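Local atomic coordinates of DNA-binding response regulator (Paenisporosarcina sp. TG-14, PDB entry 6JQS), a protein that probably binds DNA through a LuxR-type helix-turn-helix domain and, as a GerE transcription factor of a spore-forming bacterium, probably regulates genes of spore formation. Residues Gly14-Ile19 against Arg44-Asn49. Numbering follows the deposited sequence.
Sequences GREREI and RNHISN
His46 lies at the middle of this crossing, with Arg15, Glu16 and Ile19 of the other helix gathered around its side chain; its flat ring offers a face to an Arg15 methylene, while its CB packs on Ile19. The four-helix domain is of the LuxR/GerE type, a helix-turn-helix fold in which helix 40-54 follows helix 29-36 and, as in relatives, is probably the recognition helix; segment 14-19 of helix 14-24 crosses segment 44-49 of helix 40-54 at 97°. The segment axes stay 10.0 Å apart, and His46 and Ile19 fill the gap. Ile19, buried between the helices, serves two neighbours with its two branches. Its CG1 stands anti to the carbonyl carbon (chi1 -70°), which carries CD1 to 3.6 Å from CB of His46; CD1 lies obliquely to the ring, the two side chains crossing at about a right angle. The other branch, CG2, meets CG1 of Ile47 at 3.8 Å; beta-branched and wholly apolar, these two side chains suit the inner side of the crossing, where Ile19 also touches Ile32 and Leu36 of helix 29-36. Toward His46, Arg15 offers its aliphatic CG and CD: CG sits above one face of the imidazole, displaced toward the rim, with CD 3.8 Å from CE1 of His46. The chain then bends at chi3 and takes the guanidinium, tilted 69° from the ring plane, away from the ring. Glu16 lays its CG 4.0 Å from CD2 of His46, its carboxylate standing steeply to the ring plane. In this buried acid OE1 accepts a hydrogen bond from the backbone N of Thr13, just before the helix, and OE2 has a weak one with OG1 of Thr50. Beside it the amide of Asn49 comes near without bonding, ND2 stopping 3.7 Å from OE2 of Glu16.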
ATOM      1  N   GLY A  14       8.793  -0.259   5.123  1.00 39.67           N
ATOM      2  CA  GLY A  14       7.850   0.004   6.218  1.00 41.56           C
ATOM      3  C   GLY A  14       6.766   0.982   5.786  1.00 45.86           C
ATOM      4  O   GLY A  14       5.584   0.790   6.141  1.00 39.98           O
ATOM      5  N   ARG A  15       7.135   2.026   5.041  1.00 45.87           N
ATOM      6  CA  ARG A  15       6.152   3.058   4.639  1.00 40.85           C
ATOM      7  C   ARG A  15       5.137   2.432   3.684  1.00 31.93           C
ATOM      8  O   ARG A  15       3.977   2.652   3.941  1.00 35.61           O
ATOM      9  CB  ARG A  15       6.836   4.278   4.021  1.00 48.68           C
ATOM     10  CG  ARG A  15       5.839   5.303   3.517  1.00 48.21           C
ATOM     11  CD  ARG A  15       6.408   6.701   3.559  1.00 54.30           C
ATOM     12  NE  ARG A  15       6.342   7.293   4.895  1.00 49.43           N
ATOM     13  CZ  ARG A  15       6.990   8.410   5.235  1.00 57.28           C
ATOM     14  NH1 ARG A  15       6.899   8.894   6.467  1.00 51.09           N
ATOM     15  NH2 ARG A  15       7.748   9.028   4.342  1.00 47.87           N
ATOM     16  N   GLU A  16       5.589   1.748   2.620  1.00 35.97           N
ATOM     17  CA  GLU A  16       4.758   1.061   1.594  1.00 41.24           C
ATOM     18  C   GLU A  16       3.830   0.067   2.310  1.00 38.54           C
ATOM     19  O   GLU A  16       2.657   0.071   2.028  1.00 27.94           O
ATOM     20  CB  GLU A  16       5.633   0.336   0.566  1.00 40.34           C
ATOM     21  CG  GLU A  16       6.248   1.207  -0.549  1.00 48.20           C
ATOM     22  CD  GLU A  16       7.296   0.473  -1.403  1.00 54.34           C
ATOM     23  OE1 GLU A  16       7.957  -0.407  -0.816  1.00 55.12           O
ATOM     24  OE2 GLU A  16       7.399   0.700  -2.684  1.00 50.12           O
ATOM     25  N   ARG A  17       4.346  -0.743   3.237  1.00 34.47           N
ATOM     26  CA  ARG A  17       3.492  -1.706   4.001  1.00 36.75           C
ATOM     27  C   ARG A  17       2.436  -0.944   4.808  1.00 36.22           C
ATOM     28  O   ARG A  17       1.279  -1.342   4.792  1.00 43.01           O
ATOM     29  CB  ARG A  17       4.327  -2.586   4.945  1.00 44.05           C
ATOM     30  CG  ARG A  17       3.482  -3.590   5.725  1.00 44.17           C
ATOM     31  CD  ARG A  17       4.242  -4.423   6.765  1.00 51.02           C
ATOM     32  NE  ARG A  17       5.351  -5.132   6.148  1.00 48.39           N
ATOM     33  CZ  ARG A  17       6.601  -4.666   6.074  1.00 53.10           C
ATOM     34  NH1 ARG A  17       6.917  -3.490   6.588  1.00 53.49           N
ATOM     35  NH2 ARG A  17       7.540  -5.372   5.476  1.00 54.10           N
ATOM     36  N   GLU A  18       2.781   0.170   5.443  1.00 39.17           N
ATOM     37  CA  GLU A  18       1.786   0.939   6.230  1.00 36.74           C
ATOM     38  C   GLU A  18       0.733   1.528   5.298  1.00 34.74           C
ATOM     39  O   GLU A  18      -0.415   1.650   5.725  1.00 32.78           O
ATOM     40  CB  GLU A  18       2.338   2.160   6.963  1.00 39.23           C
ATOM     41  CG  GLU A  18       3.287   1.884   8.114  1.00 49.56           C
ATOM     42  CD  GLU A  18       3.917   3.203   8.564  1.00 59.66           C
ATOM     43  OE1 GLU A  18       5.107   3.436   8.257  1.00 53.38           O
ATOM     44  OE2 GLU A  18       3.190   4.015   9.181  1.00 63.80           O
ATOM     45  N   ILE A  19       1.122   2.035   4.131  1.00 33.89           N
ATOM     46  CA  ILE A  19       0.109   2.554   3.175  1.00 29.56           C
ATOM     47  C   ILE A  19      -0.910   1.456   2.791  1.00 27.66           C
ATOM     48  O   ILE A  19      -2.142   1.753   2.745  1.00 34.18           O
ATOM     49  CB  ILE A  19       0.773   3.179   1.942  1.00 31.10           C
ATOM     50  CG1 ILE A  19       1.487   4.482   2.305  1.00 29.38           C
ATOM     51  CG2 ILE A  19      -0.278   3.356   0.848  1.00 28.98           C
ATOM     52  CD1 ILE A  19       2.509   4.945   1.245  1.00 28.81           C
ATOM     53  N   ARG A  44       0.078   8.163  -3.503  1.00 28.98           N
ATOM     54  CA  ARG A  44      -0.242   7.641  -4.866  1.00 34.04           C
ATOM     55  C   ARG A  44       0.984   7.060  -5.573  1.00 32.86           C
ATOM     56  O   ARG A  44       0.843   5.963  -6.210  1.00 29.99           O
ATOM     57  CB  ARG A  44      -0.894   8.749  -5.694  1.00 43.65           C
ATOM     58  CG  ARG A  44      -2.295   9.119  -5.236  1.00 47.16           C
ATOM     59  CD  ARG A  44      -2.991   9.798  -6.399  1.00 53.77           C
ATOM     60  NE  ARG A  44      -4.311  10.269  -6.054  1.00 67.79           N
ATOM     61  CZ  ARG A  44      -4.598  11.471  -5.556  1.00 77.52           C
ATOM     62  NH1 ARG A  44      -3.645  12.363  -5.313  1.00 83.59           N
ATOM     63  NH2 ARG A  44      -5.860  11.769  -5.292  1.00 74.57           N
ATOM     64  N   ASN A  45       2.129   7.756  -5.554  1.00 32.28           N
ATOM     65  CA  ASN A  45       3.370   7.305  -6.239  1.00 31.65           C
ATOM     66  C   ASN A  45       3.902   6.046  -5.543  1.00 31.80           C
ATOM     67  O   ASN A  45       4.423   5.167  -6.241  1.00 29.28           O
ATOM     68  CB  ASN A  45       4.410   8.414  -6.374  1.00 36.72           C
ATOM     69  CG  ASN A  45       3.985   9.429  -7.423  1.00 35.68           C
ATOM     70  OD1 ASN A  45       3.477   9.053  -8.467  1.00 34.63           O
ATOM     71  ND2 ASN A  45       4.177  10.692  -7.144  1.00 33.42           N
ATOM     72  N   HIS A  46       3.716   5.913  -4.246  1.00 31.26           N
ATOM     73  CA  HIS A  46       4.166   4.685  -3.530  1.00 31.01           C
ATOM     74  C   HIS A  46       3.341   3.471  -3.984  1.00 27.52           C
ATOM     75  O   HIS A  46       3.894   2.372  -4.156  1.00 30.59           O
ATOM     76  CB  HIS A  46       4.047   4.899  -2.029  1.00 30.10           C
ATOM     77  CG  HIS A  46       5.250   5.492  -1.396  1.00 36.63           C
ATOM     78  ND1 HIS A  46       5.195   6.704  -0.710  1.00 44.92           N
ATOM     79  CD2 HIS A  46       6.530   5.069  -1.342  1.00 28.94           C
ATOM     80  CE1 HIS A  46       6.395   6.985  -0.261  1.00 35.70           C
ATOM     81  NE2 HIS A  46       7.227   6.031  -0.672  1.00 40.04           N
ATOM     82  N   ILE A  47       2.036   3.663  -4.056  1.00 28.77           N
ATOM     83  CA  ILE A  47       1.055   2.669  -4.520  1.00 29.79           C
ATOM     84  C   ILE A  47       1.443   2.296  -5.951  1.00 31.81           C
ATOM     85  O   ILE A  47       1.519   1.068  -6.256  1.00 27.75           O
ATOM     86  CB  ILE A  47      -0.372   3.229  -4.382  1.00 25.56           C
ATOM     87  CG1 ILE A  47      -0.791   3.352  -2.915  1.00 25.18           C
ATOM     88  CG2 ILE A  47      -1.335   2.389  -5.195  1.00 30.24           C
ATOM     89  CD1 ILE A  47      -2.035   4.188  -2.691  1.00 26.43           C
ATOM     90  N   SER A  48       1.686   3.278  -6.829  1.00 26.63           N
ATOM     91  CA  SER A  48       2.041   2.963  -8.243  1.00 29.70           C
ATOM     92  C   SER A  48       3.303   2.135  -8.298  1.00 25.47           C
ATOM     93  O   SER A  48       3.355   1.151  -9.105  1.00 29.36           O
ATOM     94  CB  SER A  48       2.183   4.148  -9.121  1.00 30.23           C
ATOM     95  OG  SER A  48       0.977   4.870  -9.106  1.00 36.61           O
ATOM     96  N   ASN A  49       4.289   2.524  -7.491  1.00 28.00           N
ATOM     97  CA  ASN A  49       5.585   1.821  -7.454  1.00 29.98           C
ATOM     98  C   ASN A  49       5.371   0.373  -7.016  1.00 28.79           C
ATOM     99  O   ASN A  49       6.037  -0.514  -7.569  1.00 31.34           O
ATOM    100  CB  ASN A  49       6.532   2.589  -6.532  1.00 36.95           C
ATOM    101  CG  ASN A  49       7.983   2.288  -6.796  1.00 42.17           C
ATOM    102  OD1 ASN A  49       8.363   2.115  -7.942  1.00 44.92           O
ATOM    103  ND2 ASN A  49       8.777   2.257  -5.742  1.00 49.16           N
TER